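Cytochrome C (Marichromatium purpuratum 984, PDB 5LO9) probably oxidises thiosulfate as the thiosulfate dehydrogenase TsdBA, passing the electrons along covalently bound c-type hemes. Local coordinates at residues 39-44 / 85-90; 266-271 / 354-359; 270-275 / 284-289. All blocks are in the same frame, centred on the assembly; numbering follows the deposited sequence.

Contact 1 of 3, residues 39-44 / 85-90; sequences RLAGLE and GALAPA. With HEC (heme c), chain C.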
loop_
_atom_site.group_PDB
_atom_site.type_symbol
_atom_site.label_atom_id
_atom_site.label_comp_id
_atom_site.label_asym_id
_atom_site.label_seq_id
_atom_site.Cartn_x
_atom_site.Cartn_y
_atom_site.Cartn_z
ATOM N N ARG A 39 16.370 46.541 -9.069
ATOM C CA ARG A 39 15.104 46.673 -9.771
ATOM C C ARG A 39 14.099 47.357 -8.866
ATOM O O ARG A 39 13.848 46.900 -7.741
ATOM C CB ARG A 39 14.569 45.296 -10.174
ATOM C CG ARG A 39 13.153 45.312 -10.679
ATOM C CD ARG A 39 12.533 43.924 -10.754
ATOM N NE ARG A 39 11.067 44.020 -10.742
ATOM C CZ ARG A 39 10.247 43.006 -10.472
ATOM N NH1 ARG A 39 10.746 41.809 -10.203
ATOM N NH2 ARG A 39 8.926 43.198 -10.447
ATOM N N LEU A 40 13.452 48.397 -9.385
ATOM C CA LEU A 40 12.347 49.009 -8.664
ATOM C C LEU A 40 10.991 48.789 -9.340
ATOM O O LEU A 40 9.958 48.903 -8.673
ATOM C CB LEU A 40 12.617 50.512 -8.490
ATOM C CG LEU A 40 13.975 50.879 -7.886
ATOM C CD1 LEU A 40 14.136 52.378 -7.888
ATOM C CD2 LEU A 40 14.147 50.365 -6.447
ATOM N N ALA A 41 10.976 48.440 -10.623
ATOM C CA ALA A 41 9.746 48.407 -11.418
ATOM C C ALA A 41 8.823 47.266 -10.992
ATOM O O ALA A 41 9.188 46.086 -11.074
ATOM C CB ALA A 41 10.099 48.259 -12.892
ATOM N N GLY A 42 7.609 47.617 -10.578
ATOM C CA GLY A 42 6.631 46.644 -10.166
ATOM C C GLY A 42 6.693 46.216 -8.723
ATOM O O GLY A 42 5.831 45.429 -8.297
ATOM N N LEU A 43 7.677 46.681 -7.957
ATOM C CA LEU A 43 7.724 46.322 -6.548
ATOM C C LEU A 43 6.558 46.976 -5.821
ATOM O O LEU A 43 6.087 48.043 -6.202
ATOM C CB LEU A 43 9.063 46.731 -5.925
ATOM C CG LEU A 43 10.175 45.676 -5.990
ATOM C CD1 LEU A 43 10.493 45.265 -7.421
ATOM C CD2 LEU A 43 11.420 46.203 -5.320
ATOM N N GLU A 44 6.110 46.340 -4.751
ATOM C CA GLU A 44 4.965 46.857 -4.022
ATOM C C GLU A 44 5.293 48.245 -3.471
ATOM O O GLU A 44 6.341 48.421 -2.832
ATOM C CB GLU A 44 4.606 45.899 -2.895
ATOM C CG GLU A 44 3.833 44.675 -3.327
ATOM C CD GLU A 44 2.331 44.878 -3.480
ATOM O OE1 GLU A 44 1.809 46.005 -3.258
ATOM O OE2 GLU A 44 1.680 43.870 -3.828
ATOM N N GLY A 85 5.859 51.445 -8.495
ATOM C CA GLY A 85 4.931 50.353 -8.288
ATOM C C GLY A 85 3.932 50.202 -9.406
ATOM O O GLY A 85 3.407 49.101 -9.630
ATOM N N ALA A 86 3.658 51.290 -10.122
ATOM C CA ALA A 86 2.759 51.236 -11.267
ATOM C C ALA A 86 3.431 50.774 -12.546
ATOM O O ALA A 86 2.729 50.397 -13.481
ATOM C CB ALA A 86 2.153 52.606 -11.527
ATOM N N LEU A 87 4.754 50.778 -12.615
ATOM C CA LEU A 87 5.417 50.355 -13.835
ATOM C C LEU A 87 5.232 48.863 -14.114
ATOM O O LEU A 87 4.982 48.031 -13.231
ATOM C CB LEU A 87 6.910 50.646 -13.771
ATOM C CG LEU A 87 7.264 52.129 -13.747
ATOM C CD1 LEU A 87 8.756 52.263 -13.994
ATOM C CD2 LEU A 87 6.483 52.970 -14.713
ATOM N N ALA A 88 5.340 48.531 -15.382
ATOM C CA ALA A 88 5.413 47.136 -15.722
ATOM C C ALA A 88 6.708 46.593 -15.170
ATOM O O ALA A 88 7.731 47.282 -15.221
ATOM C CB ALA A 88 5.395 46.911 -17.222
ATOM N N PRO A 89 6.699 45.381 -14.647
ATOM C CA PRO A 89 7.950 44.766 -14.216
ATOM C C PRO A 89 8.988 44.833 -15.325
ATOM O O PRO A 89 8.665 44.823 -16.513
ATOM C CB PRO A 89 7.547 43.324 -13.879
ATOM C CG PRO A 89 6.143 43.391 -13.579
ATOM C CD PRO A 89 5.558 44.495 -14.435
ATOM N N ALA A 90 10.241 44.949 -14.916
ATOM C CA ALA A 90 11.353 45.002 -15.845
ATOM C C ALA A 90 12.621 44.581 -15.115
ATOM O O ALA A 90 12.734 44.702 -13.896
ATOM C CB ALA A 90 11.497 46.410 -16.422
HETATM FE FE HEC C . 18.314 53.890 -5.507
HETATM C CHA HEC C . 18.566 50.831 -3.847
HETATM C CHB HEC C . 14.895 54.085 -4.638
HETATM C CHC HEC C . 18.150 57.128 -6.858
HETATM C CHD HEC C . 21.653 53.602 -6.599
HETATM N NA HEC C . 16.963 52.690 -4.446
HETATM C C1A HEC C . 17.258 51.506 -3.866
HETATM C C2A HEC C . 16.094 50.888 -3.165
HETATM C C3A HEC C . 15.031 51.863 -3.401
HETATM C C4A HEC C . 15.669 52.926 -4.208
HETATM C CMA HEC C . 13.630 51.747 -2.917
HETATM C CAA HEC C . 15.984 49.584 -2.399
HETATM C CBA HEC C . 15.496 48.549 -3.394
HETATM C CGA HEC C . 15.014 47.235 -2.813
HETATM O O1A HEC C . 14.831 46.289 -3.616
HETATM O O2A HEC C . 14.800 47.104 -1.589
HETATM N NB HEC C . 16.808 55.317 -5.721
HETATM C C1B HEC C . 15.537 55.197 -5.328
HETATM C C2B HEC C . 14.734 56.390 -5.626
HETATM C C3B HEC C . 15.683 57.296 -6.278
HETATM C C4B HEC C . 16.942 56.535 -6.275
HETATM C CMB HEC C . 13.286 56.576 -5.346
HETATM C CAB HEC C . 15.429 58.682 -6.778
HETATM C CBB HEC C . 14.931 59.522 -5.612
HETATM N NC HEC C . 19.649 55.118 -6.538
HETATM C C1C HEC C . 19.407 56.362 -6.969
HETATM C C2C HEC C . 20.565 56.951 -7.670
HETATM C C3C HEC C . 21.586 55.912 -7.612
HETATM C C4C HEC C . 20.901 54.821 -6.894
HETATM C CMC HEC C . 20.630 58.298 -8.294
HETATM C CAC HEC C . 22.990 55.903 -8.141
HETATM C CBC HEC C . 23.753 57.102 -7.683
HETATM N ND HEC C . 19.832 52.486 -5.261
HETATM C C1D HEC C . 21.068 52.559 -5.762
HETATM C C2D HEC C . 21.901 51.401 -5.412
HETATM C C3D HEC C . 21.018 50.572 -4.608
HETATM C C4D HEC C . 19.752 51.349 -4.560
HETATM C CMD HEC C . 23.323 51.143 -5.782
HETATM C CAD HEC C . 21.405 49.289 -3.934
HETATM C CBD HEC C . 21.603 49.698 -2.474
HETATM C CGD HEC C . 22.032 48.543 -1.618
HETATM O O1D HEC C . 21.718 48.520 -0.393
HETATM O O2D HEC C . 22.713 47.675 -2.190
#
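The methyls of Ala41 and Ala90 pack together, CB to CB at 4.2 Å, and the same Ala41 methyl comes within 4.1 Å of Leu87 CB. The apolar part of the contact thus turns on one small side chain, directed at the chain leaving helix 74-86 and bordered also by a carbonyl, Ala88 O lying 3.5 Å from Ala41 CB. Pro89 adds its ring: the prolyl side chain runs beside Arg39, pointing the same way, with Pro89 CB 3.7 Å from Arg39 NH2.

No hydrogen bond spans the two segments; the side-chain bonds among these residues lie within 39-44, and Arg39 N also bonds to Gln142 OE1. Arg39 grips a single acceptor side-on, NE reaching Ala41 O at 2.8 Å (152° at the hydrogen) and NH2 reaching Ala41 O at 3.0 Å. The oxygen lies in the guanidinium plane, and Leu43 CD1 rests over one face near the rim, so the group is held against turning. With CG anti to the backbone N (chi1 169°) and the chain extended to NE, Arg39 sends its methylene groups past Ala90 O.

The setting is a c-type cytochrome domain, its heme carried by Cys21, Cys24 and His25 with Met65 as the other axial ligand. Here 39-44 forms a type II turn from Leu40 to Leu43 just ahead of helix 45-57. Gly42 occupies its third position, where a CB would run into the preceding carbonyl oxygen.

Backbone meets backbone where Gly85, lacking a side chain, lets its CA approach Leu43 O to 3.3 Å in a CA-H...O contact. Heme packing falls to the leucines: Leu40 CD2 touches C3A of the porphyrin at 3.5 Å, while Leu43 CD2 lies near a propionate. Arg39 and Leu43 also touch Pro138, in the following cytochrome c region.

Contact 2 of 3, residues 266-271 / 354-359; sequences RLFRHT and DALQSY. With HEC (heme c), chain F; EDO (1,2-ethanediol), chain B; EDO (1,2-ethanediol), chain S.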
loop_
_atom_site.group_PDB
_atom_site.type_symbol
_atom_site.label_atom_id
_atom_site.label_comp_id
_atom_site.label_asym_id
_atom_site.label_seq_id
_atom_site.Cartn_x
_atom_site.Cartn_y
_atom_site.Cartn_z
ATOM N N ARG A 266 3.980 16.559 -7.227
ATOM C CA ARG A 266 3.412 17.850 -7.594
ATOM C C ARG A 266 1.951 17.982 -7.158
ATOM O O ARG A 266 1.524 19.079 -6.780
ATOM C CB ARG A 266 3.628 18.067 -9.103
ATOM C CG ARG A 266 2.451 18.332 -9.991
ATOM C CD ARG A 266 2.839 19.246 -11.186
ATOM N NE ARG A 266 1.921 20.392 -11.193
ATOM C CZ ARG A 266 2.278 21.672 -11.237
ATOM N NH1 ARG A 266 3.570 21.987 -11.300
ATOM N NH2 ARG A 266 1.333 22.639 -11.213
ATOM N N LEU A 267 1.193 16.890 -7.107
ATOM C CA LEU A 267 -0.146 16.984 -6.558
ATOM C C LEU A 267 -0.105 17.280 -5.069
ATOM O O LEU A 267 -1.000 17.939 -4.538
ATOM C CB LEU A 267 -0.883 15.691 -6.788
ATOM C CG LEU A 267 -1.175 15.237 -8.210
ATOM C CD1 LEU A 267 -2.020 13.951 -8.160
ATOM C CD2 LEU A 267 -1.901 16.314 -8.939
ATOM N N PHE A 268 0.902 16.752 -4.379
ATOM C CA PHE A 268 1.058 17.016 -2.957
ATOM C C PHE A 268 1.303 18.502 -2.695
ATOM O O PHE A 268 0.766 19.079 -1.737
ATOM C CB PHE A 268 2.222 16.178 -2.427
ATOM C CG PHE A 268 2.181 15.917 -0.950
ATOM C CD1 PHE A 268 1.528 14.805 -0.457
ATOM C CD2 PHE A 268 2.820 16.769 -0.066
ATOM C CE1 PHE A 268 1.500 14.530 0.909
ATOM C CE2 PHE A 268 2.805 16.505 1.292
ATOM C CZ PHE A 268 2.130 15.372 1.784
ATOM N N ARG A 269 2.131 19.124 -3.535
ATOM C CA ARG A 269 2.562 20.504 -3.389
ATOM C C ARG A 269 1.591 21.503 -4.031
ATOM O O ARG A 269 1.477 22.651 -3.573
ATOM C CB ARG A 269 3.962 20.634 -4.010
ATOM C CG ARG A 269 4.601 22.002 -3.988
ATOM C CD ARG A 269 4.976 22.435 -2.592
ATOM N NE ARG A 269 3.906 23.171 -1.925
ATOM C CZ ARG A 269 4.014 23.786 -0.752
ATOM N NH1 ARG A 269 5.156 23.782 -0.068
ATOM N NH2 ARG A 269 2.954 24.402 -0.261
ATOM N N HIS A 270 0.894 21.115 -5.091
ATOM C CA HIS A 270 0.038 22.042 -5.818
ATOM C C HIS A 270 -1.376 21.501 -5.899
ATOM O O HIS A 270 -2.040 21.621 -6.920
ATOM C CB HIS A 270 0.604 22.325 -7.201
ATOM C CG HIS A 270 2.010 22.863 -7.173
ATOM N ND1 HIS A 270 2.295 24.201 -6.996
ATOM C CD2 HIS A 270 3.207 22.237 -7.272
ATOM C CE1 HIS A 270 3.603 24.379 -7.018
ATOM N NE2 HIS A 270 4.182 23.204 -7.176
ATOM N N THR A 271 -1.856 20.944 -4.780
ATOM C CA THR A 271 -3.098 20.187 -4.777
ATOM C C THR A 271 -4.252 21.007 -5.332
ATOM O O THR A 271 -5.130 20.480 -6.039
ATOM C CB THR A 271 -3.434 19.737 -3.359
ATOM O OG1 THR A 271 -2.236 19.420 -2.630
ATOM C CG2 THR A 271 -4.299 18.499 -3.430
ATOM N N ASP A 354 -3.308 7.250 -7.345
ATOM C CA ASP A 354 -2.187 6.417 -7.744
ATOM C C ASP A 354 -0.880 7.190 -7.659
ATOM O O ASP A 354 0.131 6.671 -7.181
ATOM C CB ASP A 354 -2.424 5.847 -9.140
ATOM C CG ASP A 354 -3.554 4.744 -9.165
ATOM O OD1 ASP A 354 -4.144 4.376 -8.066
ATOM O OD2 ASP A 354 -3.861 4.292 -10.311
ATOM N N ALA A 355 -0.875 8.436 -8.106
ATOM C CA ALA A 355 0.343 9.225 -7.991
ATOM C C ALA A 355 0.655 9.520 -6.523
ATOM O O ALA A 355 1.788 9.330 -6.069
ATOM C CB ALA A 355 0.218 10.511 -8.815
ATOM N N LEU A 356 -0.341 9.961 -5.751
ATOM C CA LEU A 356 -0.048 10.284 -4.370
ATOM C C LEU A 356 0.480 9.064 -3.648
ATOM O O LEU A 356 1.456 9.153 -2.893
ATOM C CB LEU A 356 -1.280 10.841 -3.667
ATOM C CG LEU A 356 -1.689 12.277 -4.046
ATOM C CD1 LEU A 356 -3.128 12.577 -3.567
ATOM C CD2 LEU A 356 -0.701 13.260 -3.456
ATOM N N GLN A 357 -0.121 7.906 -3.892
ATOM C CA GLN A 357 0.397 6.706 -3.256
ATOM C C GLN A 357 1.778 6.340 -3.784
ATOM O O GLN A 357 2.600 5.819 -3.037
ATOM C CB GLN A 357 -0.551 5.546 -3.444
ATOM C CG GLN A 357 -1.804 5.698 -2.636
ATOM C CD GLN A 357 -2.659 4.470 -2.642
ATOM O OE1 GLN A 357 -2.554 3.624 -1.749
ATOM N NE2 GLN A 357 -3.506 4.348 -3.650
ATOM N N SER A 358 2.071 6.609 -5.044
ATOM C CA SER A 358 3.416 6.313 -5.530
ATOM C C SER A 358 4.450 7.235 -4.895
ATOM O O SER A 358 5.544 6.797 -4.505
ATOM C CB SER A 358 3.471 6.447 -7.047
ATOM O OG SER A 358 2.714 5.421 -7.668
ATOM N N TYR A 359 4.120 8.520 -4.795
ATOM C CA TYR A 359 5.034 9.470 -4.185
ATOM C C TYR A 359 5.274 9.097 -2.735
ATOM O O TYR A 359 6.423 9.056 -2.274
ATOM C CB TYR A 359 4.455 10.881 -4.301
ATOM C CG TYR A 359 5.224 11.933 -3.576
ATOM C CD1 TYR A 359 6.530 12.199 -3.906
ATOM C CD2 TYR A 359 4.657 12.640 -2.535
ATOM C CE1 TYR A 359 7.248 13.145 -3.239
ATOM C CE2 TYR A 359 5.378 13.606 -1.855
ATOM C CZ TYR A 359 6.673 13.857 -2.224
ATOM O OH TYR A 359 7.403 14.805 -1.553
HETATM FE FE HEC F . 2.245 29.195 9.597
HETATM C CHA HEC F . 1.362 26.497 7.566
HETATM C CHB HEC F . -0.085 28.220 12.013
HETATM C CHC HEC F . 3.465 31.641 11.723
HETATM C CHD HEC F . 4.136 30.573 6.953
HETATM N NA HEC F . 0.867 27.639 9.758
HETATM C C1A HEC F . 0.650 26.679 8.846
HETATM C C2A HEC F . -0.429 25.745 9.271
HETATM C C3A HEC F . -0.837 26.239 10.573
HETATM C C4A HEC F . 0.029 27.431 10.775
HETATM C CMA HEC F . -1.889 25.641 11.457
HETATM C CAA HEC F . -0.992 24.537 8.596
HETATM C CBA HEC F . -2.502 24.745 8.444
HETATM C CGA HEC F . -2.964 24.868 7.018
HETATM O O1A HEC F . -2.124 24.764 6.111
HETATM O O2A HEC F . -4.182 25.079 6.833
HETATM N NB HEC F . 1.772 29.805 11.522
HETATM C C1B HEC F . 0.830 29.315 12.317
HETATM C C2B HEC F . 0.775 29.993 13.631
HETATM C C3B HEC F . 1.830 30.997 13.550
HETATM C C4B HEC F . 2.393 30.770 12.198
HETATM C CMB HEC F . -0.159 29.720 14.753
HETATM C CAB HEC F . 2.274 31.992 14.590
HETATM C CBB HEC F . 2.723 31.199 15.794
HETATM N NC HEC F . 3.549 30.817 9.382
HETATM C C1C HEC F . 3.905 31.667 10.334
HETATM C C2C HEC F . 4.798 32.740 9.869
HETATM C C3C HEC F . 5.001 32.440 8.465
HETATM C C4C HEC F . 4.159 31.232 8.268
HETATM C CMC HEC F . 5.337 33.871 10.681
HETATM C CAC HEC F . 5.781 33.166 7.399
HETATM C CBC HEC F . 7.213 33.476 7.683
HETATM N ND HEC F . 2.682 28.623 7.639
HETATM C C1D HEC F . 3.451 29.280 6.759
HETATM C C2D HEC F . 3.561 28.542 5.472
HETATM C C3D HEC F . 2.761 27.345 5.666
HETATM C C4D HEC F . 2.267 27.493 7.041
HETATM C CMD HEC F . 4.313 28.900 4.243
HETATM C CAD HEC F . 2.524 26.268 4.665
HETATM C CBD HEC F . 3.797 25.427 4.630
HETATM C CGD HEC F . 4.168 24.995 3.216
HETATM O O1D HEC F . 3.515 25.353 2.220
HETATM O O2D HEC F . 5.169 24.288 3.072
HETATM C C1 EDO B . 9.523 17.229 -4.356
HETATM O O1 EDO B . 9.365 18.462 -3.684
HETATM C C2 EDO B . 10.203 16.232 -3.403
HETATM O O2 EDO B . 9.457 15.144 -2.806
HETATM C C1 EDO S . -3.267 0.335 0.413
HETATM O O1 EDO S . -3.773 1.661 0.079
HETATM C C2 EDO S . -2.023 0.384 1.326
HETATM O O2 EDO S . -2.364 0.571 2.762
#
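Leu356 and Phe268 cross at about a right angle, Leu356 CD2 coming to the edge of the phenyl ring, near its plane, at 4.0 Å from Phe268 CD1. The same methyl reaches Leu267 CB at 4.1 Å, so one branch of Leu356 serves two successive residues of helix 256-269. Leu267 extends the apolar seam with its own CD1, which lies 4.2 Å from Ala355 CB.

Phe268 is approached from a second direction. Tyr359 CE2 sits over one face of the phenyl ring, 4.0 Å from Phe268 CG, the two planes inclined at 55° in an oblique aromatic pair. Phe268 holds CG anti to the backbone N (chi1 -157°), which sets the ring with its edge to Leu356 and a face to Tyr359.

This is plain helix-helix packing, 256-269 against 351-363, beside the hemes held by Cys287/Cys290 and Cys402/Cys405, in the part of the chain where thiosulfate is bound; Phe268 also touches the first of these hemes. Ile327 and Phe331 of helix 323-332 cover Leu356 further. Asp354 of helix 351-363 forms a salt bridge with Arg319 of the second subunit.

Where helix 256-269 ends, Thr271 OG1 donates to Leu267 O at 2.7 Å, in the carbonyl plane. Arg269, turned from the seam, bends at chi2 and chi3 to meet a propionate of the heme bound through Cys402 and Cys405. NH2 reaches its O1D at 2.7 Å (162° at the hydrogen) and NH1 its O2D at 3.2 Å, with O1D lying in the guanidinium plane. A leucine at Arg269 would probably leave that propionate charge without this two-nitrogen mate and the carboxylate freer to turn. Tyr359 OH, for its part, is hydrogen-bonded to Asn294 O.

Contact 3 of 3, residues 270-275 / 284-289; sequences HTNTDP and DQTCAG. With HEC (heme c), chain F.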
loop_
_atom_site.group_PDB
_atom_site.type_symbol
_atom_site.label_atom_id
_atom_site.label_comp_id
_atom_site.label_asym_id
_atom_site.label_seq_id
_atom_site.Cartn_x
_atom_site.Cartn_y
_atom_site.Cartn_z
ATOM N N HIS A 270 0.894 21.115 -5.091
ATOM C CA HIS A 270 0.038 22.042 -5.818
ATOM C C HIS A 270 -1.376 21.501 -5.899
ATOM O O HIS A 270 -2.040 21.621 -6.920
ATOM C CB HIS A 270 0.604 22.325 -7.201
ATOM C CG HIS A 270 2.010 22.863 -7.173
ATOM N ND1 HIS A 270 2.295 24.201 -6.996
ATOM C CD2 HIS A 270 3.207 22.237 -7.272
ATOM C CE1 HIS A 270 3.603 24.379 -7.018
ATOM N NE2 HIS A 270 4.182 23.204 -7.176
ATOM N N THR A 271 -1.856 20.944 -4.780
ATOM C CA THR A 271 -3.098 20.187 -4.777
ATOM C C THR A 271 -4.252 21.007 -5.332
ATOM O O THR A 271 -5.130 20.480 -6.039
ATOM C CB THR A 271 -3.434 19.737 -3.359
ATOM O OG1 THR A 271 -2.236 19.420 -2.630
ATOM C CG2 THR A 271 -4.299 18.499 -3.430
ATOM N N ASN A 272 -4.252 22.306 -5.052
ATOM C CA ASN A 272 -5.416 23.133 -5.328
ATOM C C ASN A 272 -5.419 23.708 -6.738
ATOM O O ASN A 272 -6.459 24.204 -7.181
ATOM C CB ASN A 272 -5.473 24.281 -4.325
ATOM C CG ASN A 272 -4.349 25.246 -4.520
ATOM O OD1 ASN A 272 -3.184 24.883 -4.461
ATOM N ND2 ASN A 272 -4.693 26.466 -4.863
ATOM N N THR A 273 -4.294 23.641 -7.444
ATOM C CA THR A 273 -4.160 24.247 -8.759
ATOM C C THR A 273 -3.924 23.265 -9.895
ATOM O O THR A 273 -4.156 23.626 -11.057
ATOM C CB THR A 273 -3.002 25.242 -8.768
ATOM O OG1 THR A 273 -1.777 24.520 -8.603
ATOM C CG2 THR A 273 -3.168 26.200 -7.654
ATOM N N ASP A 274 -3.423 22.075 -9.614
ATOM C CA ASP A 274 -3.183 21.114 -10.673
ATOM C C ASP A 274 -4.510 20.647 -11.287
ATOM O O ASP A 274 -5.459 20.310 -10.552
ATOM C CB ASP A 274 -2.400 19.924 -10.136
ATOM C CG ASP A 274 -1.951 18.991 -11.238
ATOM O OD1 ASP A 274 -0.799 19.143 -11.708
ATOM O OD2 ASP A 274 -2.758 18.115 -11.631
ATOM N N PRO A 275 -4.599 20.572 -12.625
ATOM C CA PRO A 275 -5.888 20.228 -13.266
ATOM C C PRO A 275 -6.457 18.886 -12.851
ATOM O O PRO A 275 -7.680 18.725 -12.866
ATOM C CB PRO A 275 -5.550 20.241 -14.762
ATOM C CG PRO A 275 -4.349 21.110 -14.858
ATOM C CD PRO A 275 -3.563 20.847 -13.622
ATOM N N ASP A 284 -8.516 26.475 -0.315
ATOM C CA ASP A 284 -7.225 27.017 -0.710
ATOM C C ASP A 284 -6.129 26.429 0.173
ATOM O O ASP A 284 -5.421 27.145 0.878
ATOM C CB ASP A 284 -7.253 28.550 -0.663
ATOM C CG ASP A 284 -8.137 29.156 -1.766
ATOM O OD1 ASP A 284 -8.259 28.527 -2.841
ATOM O OD2 ASP A 284 -8.660 30.274 -1.586
ATOM N N GLN A 285 -5.960 25.116 0.066
ATOM C CA GLN A 285 -5.021 24.346 0.850
ATOM C C GLN A 285 -4.215 23.471 -0.094
ATOM O O GLN A 285 -4.584 23.281 -1.254
ATOM C CB GLN A 285 -5.746 23.476 1.860
ATOM C CG GLN A 285 -6.645 24.251 2.803
ATOM C CD GLN A 285 -5.929 25.139 3.817
ATOM O OE1 GLN A 285 -6.290 26.300 3.990
ATOM N NE2 GLN A 285 -4.973 24.584 4.530
ATOM N N THR A 286 -3.096 22.955 0.413
ATOM C CA THR A 286 -2.361 21.879 -0.228
ATOM C C THR A 286 -1.891 20.927 0.859
ATOM O O THR A 286 -1.741 21.307 2.022
ATOM C CB THR A 286 -1.137 22.344 -1.024
ATOM O OG1 THR A 286 -0.142 22.846 -0.118
ATOM C CG2 THR A 286 -1.473 23.410 -2.078
ATOM N N CYS A 287 -1.615 19.686 0.448
ATOM C CA CYS A 287 -1.105 18.685 1.377
ATOM C C CYS A 287 0.158 19.202 2.039
ATOM O O CYS A 287 0.385 18.993 3.236
ATOM C CB CYS A 287 -0.786 17.371 0.642
ATOM S SG CYS A 287 -1.998 16.661 -0.552
ATOM N N ALA A 288 1.002 19.863 1.251
ATOM C CA ALA A 288 2.317 20.278 1.697
ATOM C C ALA A 288 2.255 21.310 2.817
ATOM O O ALA A 288 3.231 21.455 3.564
ATOM C CB ALA A 288 3.082 20.855 0.501
ATOM N N GLY A 289 1.131 22.020 2.940
ATOM C CA GLY A 289 1.022 23.086 3.914
ATOM C C GLY A 289 0.919 22.593 5.345
ATOM O O GLY A 289 1.202 23.342 6.284
HETATM FE FE HEC F . 2.245 29.195 9.597
HETATM C CHA HEC F . 1.362 26.497 7.566
HETATM C CHB HEC F . -0.085 28.220 12.013
HETATM C CHC HEC F . 3.465 31.641 11.723
HETATM C CHD HEC F . 4.136 30.573 6.953
HETATM N NA HEC F . 0.867 27.639 9.758
HETATM C C1A HEC F . 0.650 26.679 8.846
HETATM C C2A HEC F . -0.429 25.745 9.271
HETATM C C3A HEC F . -0.837 26.239 10.573
HETATM C C4A HEC F . 0.029 27.431 10.775
HETATM C CMA HEC F . -1.889 25.641 11.457
HETATM C CAA HEC F . -0.992 24.537 8.596
HETATM C CBA HEC F . -2.502 24.745 8.444
HETATM C CGA HEC F . -2.964 24.868 7.018
HETATM O O1A HEC F . -2.124 24.764 6.111
HETATM O O2A HEC F . -4.182 25.079 6.833
HETATM N NB HEC F . 1.772 29.805 11.522
HETATM C C1B HEC F . 0.830 29.315 12.317
HETATM C C2B HEC F . 0.775 29.993 13.631
HETATM C C3B HEC F . 1.830 30.997 13.550
HETATM C C4B HEC F . 2.393 30.770 12.198
HETATM C CMB HEC F . -0.159 29.720 14.753
HETATM C CAB HEC F . 2.274 31.992 14.590
HETATM C CBB HEC F . 2.723 31.199 15.794
HETATM N NC HEC F . 3.549 30.817 9.382
HETATM C C1C HEC F . 3.905 31.667 10.334
HETATM C C2C HEC F . 4.798 32.740 9.869
HETATM C C3C HEC F . 5.001 32.440 8.465
HETATM C C4C HEC F . 4.159 31.232 8.268
HETATM C CMC HEC F . 5.337 33.871 10.681
HETATM C CAC HEC F . 5.781 33.166 7.399
HETATM C CBC HEC F . 7.213 33.476 7.683
HETATM N ND HEC F . 2.682 28.623 7.639
HETATM C C1D HEC F . 3.451 29.280 6.759
HETATM C C2D HEC F . 3.561 28.542 5.472
HETATM C C3D HEC F . 2.761 27.345 5.666
HETATM C C4D HEC F . 2.267 27.493 7.041
HETATM C CMD HEC F . 4.313 28.900 4.243
HETATM C CAD HEC F . 2.524 26.268 4.665
HETATM C CBD HEC F . 3.797 25.427 4.630
HETATM C CGD HEC F . 4.168 24.995 3.216
HETATM O O1D HEC F . 3.515 25.353 2.220
HETATM O O2D HEC F . 5.169 24.288 3.072
#
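Thr271 and Thr286 bring their CA atoms to 4.9 Å of each other where two irregular parts of one loop, running between helix 256-269 and helix 292-295, fold together. A single hydrogen bond joins them: Cys287 N donates to Thr271 OG1 at 3.2 Å, nearly straight at 166°. That hydroxyl, already a donor to Leu267 O, thereby links the end of the preceding helix to the cysteine.

Asn272 supplies the second patch. Its CB packs on Gln285 O at 3.3 Å, while OD1 faces the Thr286 methyl, CG2, at 3.3 Å; ND2 is hydrogen-bonded to Gly417 O. Thr286 presents that methyl because CG2 stands anti to its carbonyl carbon, which sets OG1 between the backbone N and the carbonyl carbon (chi1 68°). Gln285, whose first bond leads away from 270-275, hydrogen-bonds through NE2 to propionate O2A of the heme attached at Cys402 and Cys405, a bond modelled very short and of doubtful length.

After Thr286 the chain begins to coil, Gly289 N bonding to Thr286 O, and Cys287 SG is covalently linked to the neighbouring heme. The site is the start of the CXXCH heme-binding motif of c-type cytochromes, Cys287, Cys290 and axial His291.

Contacts 2 and 3 form one continuous unit, centres 10 Å apart, sharing His270 and Thr271. Among the links between them are a salt bridge from Arg266 NE to Asp274 OD1 at 3.0 Å, a probable hydrogen bond from Ala288 N to Phe268 O, and packing of Arg269 on Ala288. Between them they serve two hemes, Arg269 and Gln285 binding separate propionates of one, Phe268 touching the other and Cys287 covalently bonded to it. Thiosulfate lies about 10 Å from the Phe268 side chain. The Cys287 side chain is about 9 Å from the thiosulfate. Contact 1 stands apart in the N-terminal cytochrome region, its nearest atoms about 19 Å from contact 2 and about 17 Å from contact 3, beside a different heme.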